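Local coordinates for insulinase family protease (Yersinia pestis, PDB 3GO9), which is probably a zinc-dependent peptidase of the insulinase (M16) family, which would hydrolyse peptide bonds, at residues Leu40-Arg45 against Asp389-Gln394; Pro24-Gly29 against Val403-Pro408; Ala343-Val348 against Gln458-Gly463. All blocks are in the same frame, centred on the assembly; numbering follows the deposited sequence.

Contact 1: Leu40-Arg45 against Asp389-Gln394; sequences LATPQR and DILMSQ. With ZN (zinc ion), chain B.
Three residues, one at the end of strand 36-41 and two in the turn after it, converge on one methyl group of a helix: CD1 of Leu-391 receives Leu-40, Thr-42 and Gln-44. Among the apolar approaches, CG2 of Thr-42 meets Leu-391 CD1 tip to tip at 3.7 Å, while the side chain of Leu-40 crosses that of Leu-391 at about a right angle, with CD2 4.0 Å from CD1. Leu-40 carries its CG opposite the backbone N (chi1 -177°), which brings CD2 to Leu-391. Gln-44 and Leu-391 reach toward the contact from opposite directions, NE2 lying 4.0 Å from Leu-391 CD1, a van der Waals touch. The bend of Gln-44 at chi2 (-74°) turns the amide back alongside Thr-42, the first residue of the type I turn Thr-42 to Arg-45, closed by a 2.9 Å bond from Arg-45 N to Thr-42 O.

The polar work is done nearby. Asp-389 OD2 binds zinc at 2.4 Å beside two waters, Asp-99, Glu-101 and Asp-387, while its OD1 forms a salt bridge with Arg-102. Arg-45 pairs with Asp-48. The arrangement is that of a helix packed on the sheet of the M16 peptidase-family region, with a carboxylate-rich zinc site at the N-terminal end of that helix.

Contact 2: Pro24-Gly29 against Val403-Pro408; sequences PAWQQG and VVDIAP
Pro-24 and Ala-407 make the apolar half of this contact, the ring carbon CD of the proline resting 3.9 Å from the methyl CB of the alanine. The touch is small, yet it falls where the two backbones run closest, at 6.5 Å between the CA atoms of Pro-24 and Ala-407. Backbone bonding between Ala-407 and Gln-21 fastens the same region just upstream.

The fold explains the meeting. Trp-26 belongs to strand 26-30, one of the two outer strands of a mixed sheet, whereas Ala-407 is the N-cap residue of helix 408-421, so the linker between helices 388-401 and 408-421 runs past the edge of that sheet.

The polar half pairs an indole with a carboxylate. In Asp-405 a chi1 of -175° points the carboxylate away from the residue's own amide nitrogen and toward the pyrrole side of Trp-26. There OD2 stands 3.8 Å from NE1, with the ring and carboxylate planes 78° apart. A water bridges them: lying in the indole plane at its edge, it accepts a weak 3.2 Å hydrogen bond from Trp-26 NE1 and donates a 2.7 Å bond to Asp-405 OD2. Arg-395 on helix 388-401 forms a salt bridge with the same OD2 and a cation-pi interaction with Trp-26, and would be expected to favour the charged carboxylate.

Contact 3: Ala343-Val348 against Gln458-Gly463; sequences ANMTFV and QEIYNG
Met-345, deposited as selenomethionine, carries this contact by reaching from helix 343-348 onto Ile-460 and Tyr-461 of helix 458-463. With chi1 at -179° its chain leaves the backbone fully extended and stays extended through chi2, which places SE by Tyr-461 CB; the bend at chi3 (72°) turns the terminal methyl CE to Ile-460. That methyl meets CG2 of Ile-460 at 3.6 Å and lies 3.9 Å from the backbone N of Tyr-461.

Ile-460 directs its CB toward the opposite helix and presents the CG2 branch, while CG2 also passes Thr-346 OG1 at 4.3 Å. The threonine hydroxyl is engaged within its own helix, hydrogen-bonded to the carbonyl of Thr-342.

Tyr-461 offers its CB, which sits 4.1 Å from Met-345 SE, and the two side chains cross at about a right angle. The phenol ring continues along the neighbouring helix to Ala-349 and Leu-352.

The short helix axes approach to 10.1 Å with a signed crossing angle of -29°, running in roughly the same direction. On the flank of helix 458-463, Gln-458 NE2 bonds to Asn-462 OD1 at 3.0 Å, one turn ahead. Since no hydrogen bond or salt bridge joins the two segments, their attachment rests on dispersion and on partial exclusion of water, centred on the apolar Met-345 side chain, here with selenium in place of sulfur.

How the contacts relate
From the N terminus, the chain first lays down 24-29 and then 40-45, which include parts of the neighbouring strands 26-30 and 36-41. Contact 1 closes the smaller of two long loops when helix 388-401 returns to 40-45; contact 2 closes the larger just afterwards, so contact 1 is nested within it. The two touch, Leu-40 CB lying 3.6 Å from Trp-26 CZ2, and together they tie the first two strands of the sheet to helix 388-401 and the loop leading into helix 408-421. Contact 3 opens at 343-348, inside both loops, and closes at 458-463, beyond them, crossing each. It joins helix 341-358 to helix 454-465 near the C terminus, on the opposite side of the chain's centre, its centre about 44 Å from both others.

Contact 1: Leu40-Arg45 against Asp389-Gln394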
loop_
_atom_site.group_PDB
_atom_site.type_symbol
_atom_site.label_atom_id
_atom_site.label_comp_id
_atom_site.label_asym_id
_atom_site.label_seq_id
_atom_site.Cartn_x
_atom_site.Cartn_y
_atom_site.Cartn_z
ATOM N N LEU A 40 9.710 3.323 -16.104
ATOM C CA LEU A 40 8.668 4.091 -16.699
ATOM C C LEU A 40 9.251 5.433 -17.140
ATOM O O LEU A 40 9.496 6.297 -16.312
ATOM C CB LEU A 40 7.517 4.347 -15.689
ATOM C CG LEU A 40 6.309 5.105 -16.266
ATOM C CD1 LEU A 40 5.660 4.352 -17.429
ATOM C CD2 LEU A 40 5.247 5.502 -15.204
ATOM N N ALA A 41 9.497 5.610 -18.442
ATOM C CA ALA A 41 9.920 6.927 -18.921
ATOM C C ALA A 41 8.719 7.882 -18.943
ATOM O O ALA A 41 7.628 7.501 -19.403
ATOM C CB ALA A 41 10.517 6.789 -20.353
ATOM N N THR A 42 8.927 9.138 -18.518
ATOM C CA THR A 42 7.832 10.105 -18.405
ATOM C C THR A 42 8.179 11.398 -19.154
ATOM O O THR A 42 8.468 12.438 -18.557
ATOM C CB THR A 42 7.530 10.405 -16.929
ATOM O OG1 THR A 42 8.692 10.969 -16.302
ATOM C CG2 THR A 42 7.076 9.113 -16.216
ATOM N N PRO A 43 8.096 11.338 -20.468
ATOM C CA PRO A 43 8.373 12.573 -21.203
ATOM C C PRO A 43 7.284 13.622 -20.971
ATOM O O PRO A 43 7.527 14.784 -21.277
ATOM C CB PRO A 43 8.378 12.093 -22.671
ATOM C CG PRO A 43 7.610 10.856 -22.675
ATOM C CD PRO A 43 7.894 10.195 -21.371
ATOM N N GLN A 44 6.100 13.233 -20.513
ATOM C CA GLN A 44 5.050 14.176 -20.106
ATOM C C GLN A 44 5.378 14.895 -18.796
ATOM O O GLN A 44 4.695 15.879 -18.430
ATOM C CB GLN A 44 3.690 13.469 -19.981
ATOM C CG GLN A 44 3.429 12.632 -18.717
ATOM C CD GLN A 44 4.161 11.299 -18.660
ATOM O OE1 GLN A 44 4.884 10.894 -19.616
ATOM N NE2 GLN A 44 3.975 10.579 -17.517
ATOM N N ARG A 45 6.372 14.404 -18.052
ATOM C CA ARG A 45 6.846 15.074 -16.833
ATOM C C ARG A 45 8.330 15.432 -17.012
ATOM O O ARG A 45 9.189 14.906 -16.312
ATOM C CB ARG A 45 6.645 14.138 -15.618
ATOM C CG ARG A 45 5.212 13.643 -15.321
ATOM C CD ARG A 45 4.302 14.759 -14.975
ATOM N NE ARG A 45 4.661 15.369 -13.685
ATOM C CZ ARG A 45 3.960 16.349 -13.118
ATOM N NH1 ARG A 45 2.893 16.874 -13.736
ATOM N NH2 ARG A 45 4.350 16.832 -11.945
ATOM N N ASP A 389 6.436 10.759 -8.275
ATOM C CA ASP A 389 6.314 9.948 -7.055
ATOM C C ASP A 389 4.977 9.226 -6.871
ATOM O O ASP A 389 4.899 8.146 -6.261
ATOM C CB ASP A 389 6.697 10.717 -5.809
ATOM C CG ASP A 389 5.602 11.640 -5.306
ATOM O OD1 ASP A 389 4.674 11.163 -4.660
ATOM O OD2 ASP A 389 5.687 12.828 -5.591
ATOM N N ILE A 390 3.899 9.806 -7.416
ATOM C CA ILE A 390 2.595 9.183 -7.405
ATOM C C ILE A 390 2.525 8.023 -8.397
ATOM O O ILE A 390 1.987 6.927 -8.064
ATOM C CB ILE A 390 1.439 10.206 -7.605
ATOM C CG1 ILE A 390 1.443 11.199 -6.431
ATOM C CG2 ILE A 390 0.070 9.456 -7.720
ATOM C CD1 ILE A 390 0.550 12.424 -6.662
ATOM N N LEU A 391 3.080 8.231 -9.607
ATOM C CA LEU A 391 3.218 7.141 -10.552
ATOM C C LEU A 391 3.960 5.971 -9.888
ATOM O O LEU A 391 3.613 4.793 -10.094
ATOM C CB LEU A 391 3.957 7.598 -11.823
ATOM C CG LEU A 391 3.297 8.677 -12.654
ATOM C CD1 LEU A 391 4.224 9.151 -13.828
ATOM C CD2 LEU A 391 1.928 8.224 -13.184
HETATM N N MSE A 392 5.022 6.302 -9.158
HETATM C CA MSE A 392 5.832 5.269 -8.500
HETATM C C MSE A 392 5.044 4.548 -7.434
HETATM O O MSE A 392 5.060 3.304 -7.402
HETATM C CB MSE A 392 7.136 5.826 -7.932
HETATM C CG MSE A 392 7.916 4.806 -7.177
HETATM SE SE MSE A 392 8.616 3.399 -8.399
HETATM C CE MSE A 392 10.128 4.393 -9.064
ATOM N N SER A 393 4.381 5.290 -6.528
ATOM C CA SER A 393 3.664 4.630 -5.443
ATOM C C SER A 393 2.532 3.776 -5.960
ATOM O O SER A 393 2.231 2.726 -5.405
ATOM C CB SER A 393 3.231 5.600 -4.355
ATOM O OG SER A 393 2.453 6.612 -4.898
ATOM N N GLN A 394 1.878 4.221 -7.036
ATOM C CA GLN A 394 0.826 3.430 -7.658
ATOM C C GLN A 394 1.364 2.117 -8.186
ATOM O O GLN A 394 0.745 1.063 -7.975
ATOM C CB GLN A 394 0.144 4.217 -8.783
ATOM C CG GLN A 394 -0.759 5.322 -8.278
ATOM C CD GLN A 394 -1.574 6.026 -9.341
ATOM O OE1 GLN A 394 -1.534 5.683 -10.539
ATOM N NE2 GLN A 394 -2.284 7.086 -8.914
HETATM ZN ZN ZN B . 7.376 14.426 -6.251
HETATM O O HOH W 1 8.717 12.981 -7.530
HETATM O O HOH W 2 8.307 16.153 -7.685
#

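Contact 2: Pro24-Gly29 against Val403-Pro408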
loop_
_atom_site.group_PDB
_atom_site.type_symbol
_atom_site.label_atom_id
_atom_site.label_comp_id
_atom_site.label_asym_id
_atom_site.label_seq_id
_atom_site.Cartn_x
_atom_site.Cartn_y
_atom_site.Cartn_z
ATOM N N PRO A 24 2.264 -1.417 -21.397
ATOM C CA PRO A 24 3.559 -1.556 -22.054
ATOM C C PRO A 24 4.456 -0.341 -21.800
ATOM O O PRO A 24 5.650 -0.421 -22.050
ATOM C CB PRO A 24 3.176 -1.675 -23.553
ATOM C CG PRO A 24 1.958 -0.933 -23.668
ATOM C CD PRO A 24 1.188 -1.183 -22.386
ATOM N N ALA A 25 3.915 0.729 -21.226
ATOM C CA ALA A 25 4.736 1.861 -20.834
ATOM C C ALA A 25 5.803 1.459 -19.787
ATOM O O ALA A 25 6.878 2.099 -19.722
ATOM C CB ALA A 25 3.890 2.949 -20.300
ATOM N N TRP A 26 5.522 0.433 -18.986
ATOM C CA TRP A 26 6.467 -0.092 -17.995
ATOM C C TRP A 26 7.360 -1.123 -18.637
ATOM O O TRP A 26 6.904 -2.292 -18.802
ATOM C CB TRP A 26 5.761 -0.678 -16.783
ATOM C CG TRP A 26 5.374 0.335 -15.775
ATOM C CD1 TRP A 26 4.190 0.938 -15.629
ATOM C CD2 TRP A 26 6.216 0.856 -14.779
ATOM N NE1 TRP A 26 4.207 1.793 -14.587
ATOM C CE2 TRP A 26 5.472 1.789 -14.046
ATOM C CE3 TRP A 26 7.553 0.631 -14.447
ATOM C CZ2 TRP A 26 5.992 2.474 -12.991
ATOM C CZ3 TRP A 26 8.077 1.304 -13.373
ATOM C CH2 TRP A 26 7.291 2.228 -12.651
ATOM N N GLN A 27 8.583 -0.693 -19.006
ATOM C CA GLN A 27 9.628 -1.505 -19.584
ATOM C C GLN A 27 10.211 -2.368 -18.495
ATOM O O GLN A 27 10.458 -1.898 -17.391
ATOM C CB GLN A 27 10.754 -0.680 -20.171
ATOM C CG GLN A 27 10.288 0.455 -21.117
ATOM C CD GLN A 27 11.401 1.345 -21.575
ATOM O OE1 GLN A 27 11.271 2.580 -21.544
ATOM N NE2 GLN A 27 12.521 0.737 -21.996
ATOM N N GLN A 28 10.436 -3.627 -18.794
ATOM C CA GLN A 28 10.978 -4.512 -17.753
ATOM C C GLN A 28 12.099 -5.362 -18.269
ATOM O O GLN A 28 12.187 -5.680 -19.458
ATOM C CB GLN A 28 9.887 -5.400 -17.253
ATOM C CG GLN A 28 8.619 -4.630 -16.811
ATOM C CD GLN A 28 7.568 -5.529 -16.290
ATOM O OE1 GLN A 28 7.340 -5.608 -15.093
ATOM N NE2 GLN A 28 6.888 -6.217 -17.195
ATOM N N GLY A 29 13.014 -5.709 -17.396
ATOM C CA GLY A 29 14.065 -6.629 -17.772
ATOM C C GLY A 29 14.552 -7.413 -16.571
ATOM O O GLY A 29 14.172 -7.131 -15.416
ATOM N N VAL A 403 -2.754 -5.733 -7.451
ATOM C CA VAL A 403 -3.913 -5.043 -8.015
ATOM C C VAL A 403 -3.483 -4.582 -9.427
ATOM O O VAL A 403 -2.653 -3.678 -9.577
ATOM C CB VAL A 403 -4.330 -3.826 -7.174
ATOM C CG1 VAL A 403 -5.580 -3.208 -7.742
ATOM C CG2 VAL A 403 -4.586 -4.263 -5.727
ATOM N N VAL A 404 -4.058 -5.213 -10.442
ATOM C CA VAL A 404 -3.509 -5.172 -11.827
ATOM C C VAL A 404 -3.379 -3.790 -12.491
ATOM O O VAL A 404 -4.266 -2.914 -12.352
ATOM C CB VAL A 404 -4.308 -6.148 -12.793
ATOM C CG1 VAL A 404 -5.703 -5.642 -13.033
ATOM C CG2 VAL A 404 -3.510 -6.360 -14.097
ATOM N N ASP A 405 -2.274 -3.615 -13.214
ATOM C CA ASP A 405 -1.963 -2.370 -13.966
ATOM C C ASP A 405 -2.047 -2.613 -15.465
ATOM O O ASP A 405 -1.271 -3.378 -16.027
ATOM C CB ASP A 405 -0.554 -1.856 -13.581
ATOM C CG ASP A 405 -0.195 -0.540 -14.205
ATOM O OD1 ASP A 405 -0.934 -0.098 -15.146
ATOM O OD2 ASP A 405 0.934 -0.019 -13.808
ATOM N N ILE A 406 -3.044 -2.026 -16.099
ATOM C CA ILE A 406 -3.347 -2.312 -17.479
ATOM C C ILE A 406 -3.058 -1.131 -18.395
ATOM O O ILE A 406 -3.032 -0.004 -17.920
ATOM C CB ILE A 406 -4.802 -2.814 -17.690
ATOM C CG1 ILE A 406 -5.864 -1.839 -17.282
ATOM C CG2 ILE A 406 -4.924 -4.153 -16.964
ATOM C CD1 ILE A 406 -7.248 -2.277 -17.742
ATOM N N ALA A 407 -2.885 -1.399 -19.695
ATOM C CA ALA A 407 -2.686 -0.307 -20.671
ATOM C C ALA A 407 -3.786 0.724 -20.531
ATOM O O ALA A 407 -4.956 0.378 -20.418
ATOM C CB ALA A 407 -2.667 -0.872 -22.103
ATOM N N PRO A 408 -3.430 2.013 -20.564
ATOM C CA PRO A 408 -4.467 3.004 -20.274
ATOM C C PRO A 408 -5.548 3.064 -21.349
ATOM O O PRO A 408 -6.708 3.327 -21.013
ATOM C CB PRO A 408 -3.675 4.327 -20.150
ATOM C CG PRO A 408 -2.312 4.039 -20.745
ATOM C CD PRO A 408 -2.059 2.568 -20.527
HETATM O O HOH W 3 1.119 2.164 -15.381
#

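Contact 3: Ala343-Val348 against Gln458-Gly463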
loop_
_atom_site.group_PDB
_atom_site.type_symbol
_atom_site.label_atom_id
_atom_site.label_comp_id
_atom_site.label_asym_id
_atom_site.label_seq_id
_atom_site.Cartn_x
_atom_site.Cartn_y
_atom_site.Cartn_z
ATOM N N ALA A 343 -25.809 7.968 19.165
ATOM C CA ALA A 343 -26.596 8.722 18.174
ATOM C C ALA A 343 -25.953 8.676 16.791
ATOM O O ALA A 343 -26.628 8.480 15.789
ATOM C CB ALA A 343 -26.779 10.182 18.630
ATOM N N ASN A 344 -24.631 8.842 16.735
ATOM C CA ASN A 344 -23.923 8.886 15.481
ATOM C C ASN A 344 -23.842 7.520 14.799
ATOM O O ASN A 344 -24.020 7.398 13.585
ATOM C CB ASN A 344 -22.539 9.547 15.653
ATOM C CG ASN A 344 -22.624 11.068 15.693
ATOM O OD1 ASN A 344 -23.552 11.633 15.111
ATOM N ND2 ASN A 344 -21.704 11.733 16.422
HETATM N N MSE A 345 -23.638 6.481 15.600
HETATM C CA MSE A 345 -23.716 5.130 15.087
HETATM C C MSE A 345 -25.113 4.807 14.537
HETATM O O MSE A 345 -25.258 4.210 13.473
HETATM C CB MSE A 345 -23.360 4.130 16.150
HETATM C CG MSE A 345 -23.407 2.698 15.658
HETATM SE SE MSE A 345 -23.157 1.320 17.047
HETATM C CE MSE A 345 -24.857 1.482 17.943
ATOM N N THR A 346 -26.139 5.228 15.278
ATOM C CA THR A 346 -27.532 5.018 14.864
ATOM C C THR A 346 -27.813 5.704 13.520
ATOM O O THR A 346 -28.467 5.121 12.634
ATOM C CB THR A 346 -28.509 5.495 15.985
ATOM O OG1 THR A 346 -28.364 4.638 17.139
ATOM C CG2 THR A 346 -29.956 5.433 15.478
ATOM N N PHE A 347 -27.302 6.925 13.355
ATOM C CA PHE A 347 -27.427 7.681 12.107
ATOM C C PHE A 347 -26.871 6.865 10.950
ATOM O O PHE A 347 -27.529 6.680 9.940
ATOM C CB PHE A 347 -26.657 9.013 12.177
ATOM C CG PHE A 347 -26.478 9.657 10.829
ATOM C CD1 PHE A 347 -27.569 10.225 10.177
ATOM C CD2 PHE A 347 -25.258 9.660 10.181
ATOM C CE1 PHE A 347 -27.425 10.812 8.923
ATOM C CE2 PHE A 347 -25.111 10.244 8.890
ATOM C CZ PHE A 347 -26.192 10.799 8.266
ATOM N N VAL A 348 -25.645 6.379 11.092
ATOM C CA VAL A 348 -25.041 5.586 10.005
ATOM C C VAL A 348 -25.769 4.239 9.803
ATOM O O VAL A 348 -25.979 3.829 8.686
ATOM C CB VAL A 348 -23.523 5.384 10.210
ATOM C CG1 VAL A 348 -22.952 4.467 9.144
ATOM C CG2 VAL A 348 -22.807 6.733 10.180
ATOM N N GLN A 458 -23.232 -3.265 20.164
ATOM C CA GLN A 458 -23.529 -4.253 19.144
ATOM C C GLN A 458 -25.008 -4.632 19.119
ATOM O O GLN A 458 -25.555 -4.817 18.049
ATOM C CB GLN A 458 -22.699 -5.528 19.343
ATOM C CG GLN A 458 -22.914 -6.632 18.290
ATOM C CD GLN A 458 -22.217 -6.383 16.977
ATOM O OE1 GLN A 458 -20.986 -6.260 16.934
ATOM N NE2 GLN A 458 -22.986 -6.305 15.897
ATOM N N GLU A 459 -25.622 -4.775 20.299
ATOM C CA GLU A 459 -27.052 -5.070 20.390
ATOM C C GLU A 459 -27.912 -3.971 19.772
ATOM O O GLU A 459 -28.835 -4.263 18.997
ATOM C CB GLU A 459 -27.453 -5.305 21.845
ATOM C CG GLU A 459 -26.818 -6.555 22.456
ATOM C CD GLU A 459 -27.263 -6.782 23.886
ATOM O OE1 GLU A 459 -28.300 -6.211 24.306
ATOM O OE2 GLU A 459 -26.584 -7.540 24.593
ATOM N N ILE A 460 -27.586 -2.709 20.101
ATOM C CA ILE A 460 -28.249 -1.528 19.533
ATOM C C ILE A 460 -28.133 -1.533 18.009
ATOM O O ILE A 460 -29.114 -1.392 17.284
ATOM C CB ILE A 460 -27.661 -0.215 20.136
ATOM C CG1 ILE A 460 -28.069 -0.062 21.603
ATOM C CG2 ILE A 460 -28.100 1.023 19.366
ATOM C CD1 ILE A 460 -27.326 1.061 22.354
ATOM N N TYR A 461 -26.921 -1.750 17.525
ATOM C CA TYR A 461 -26.633 -1.847 16.108
ATOM C C TYR A 461 -27.442 -2.971 15.467
ATOM O O TYR A 461 -28.075 -2.784 14.414
ATOM C CB TYR A 461 -25.120 -2.084 15.881
ATOM C CG TYR A 461 -24.760 -2.197 14.422
ATOM C CD1 TYR A 461 -24.477 -1.076 13.655
ATOM C CD2 TYR A 461 -24.674 -3.437 13.794
ATOM C CE1 TYR A 461 -24.161 -1.197 12.326
ATOM C CE2 TYR A 461 -24.353 -3.566 12.498
ATOM C CZ TYR A 461 -24.103 -2.441 11.748
ATOM O OH TYR A 461 -23.768 -2.533 10.438
ATOM N N ASN A 462 -27.419 -4.145 16.094
ATOM C CA ASN A 462 -28.198 -5.282 15.549
ATOM C C ASN A 462 -29.685 -4.954 15.413
ATOM O O ASN A 462 -30.338 -5.362 14.455
ATOM C CB ASN A 462 -27.998 -6.523 16.412
ATOM C CG ASN A 462 -26.615 -7.120 16.248
ATOM O OD1 ASN A 462 -25.857 -6.761 15.325
ATOM N ND2 ASN A 462 -26.273 -8.055 17.139
ATOM N N GLY A 463 -30.205 -4.171 16.354
ATOM C CA GLY A 463 -31.614 -3.767 16.309
ATOM C C GLY A 463 -31.951 -3.004 15.036
ATOM O O GLY A 463 -32.964 -3.254 14.395
#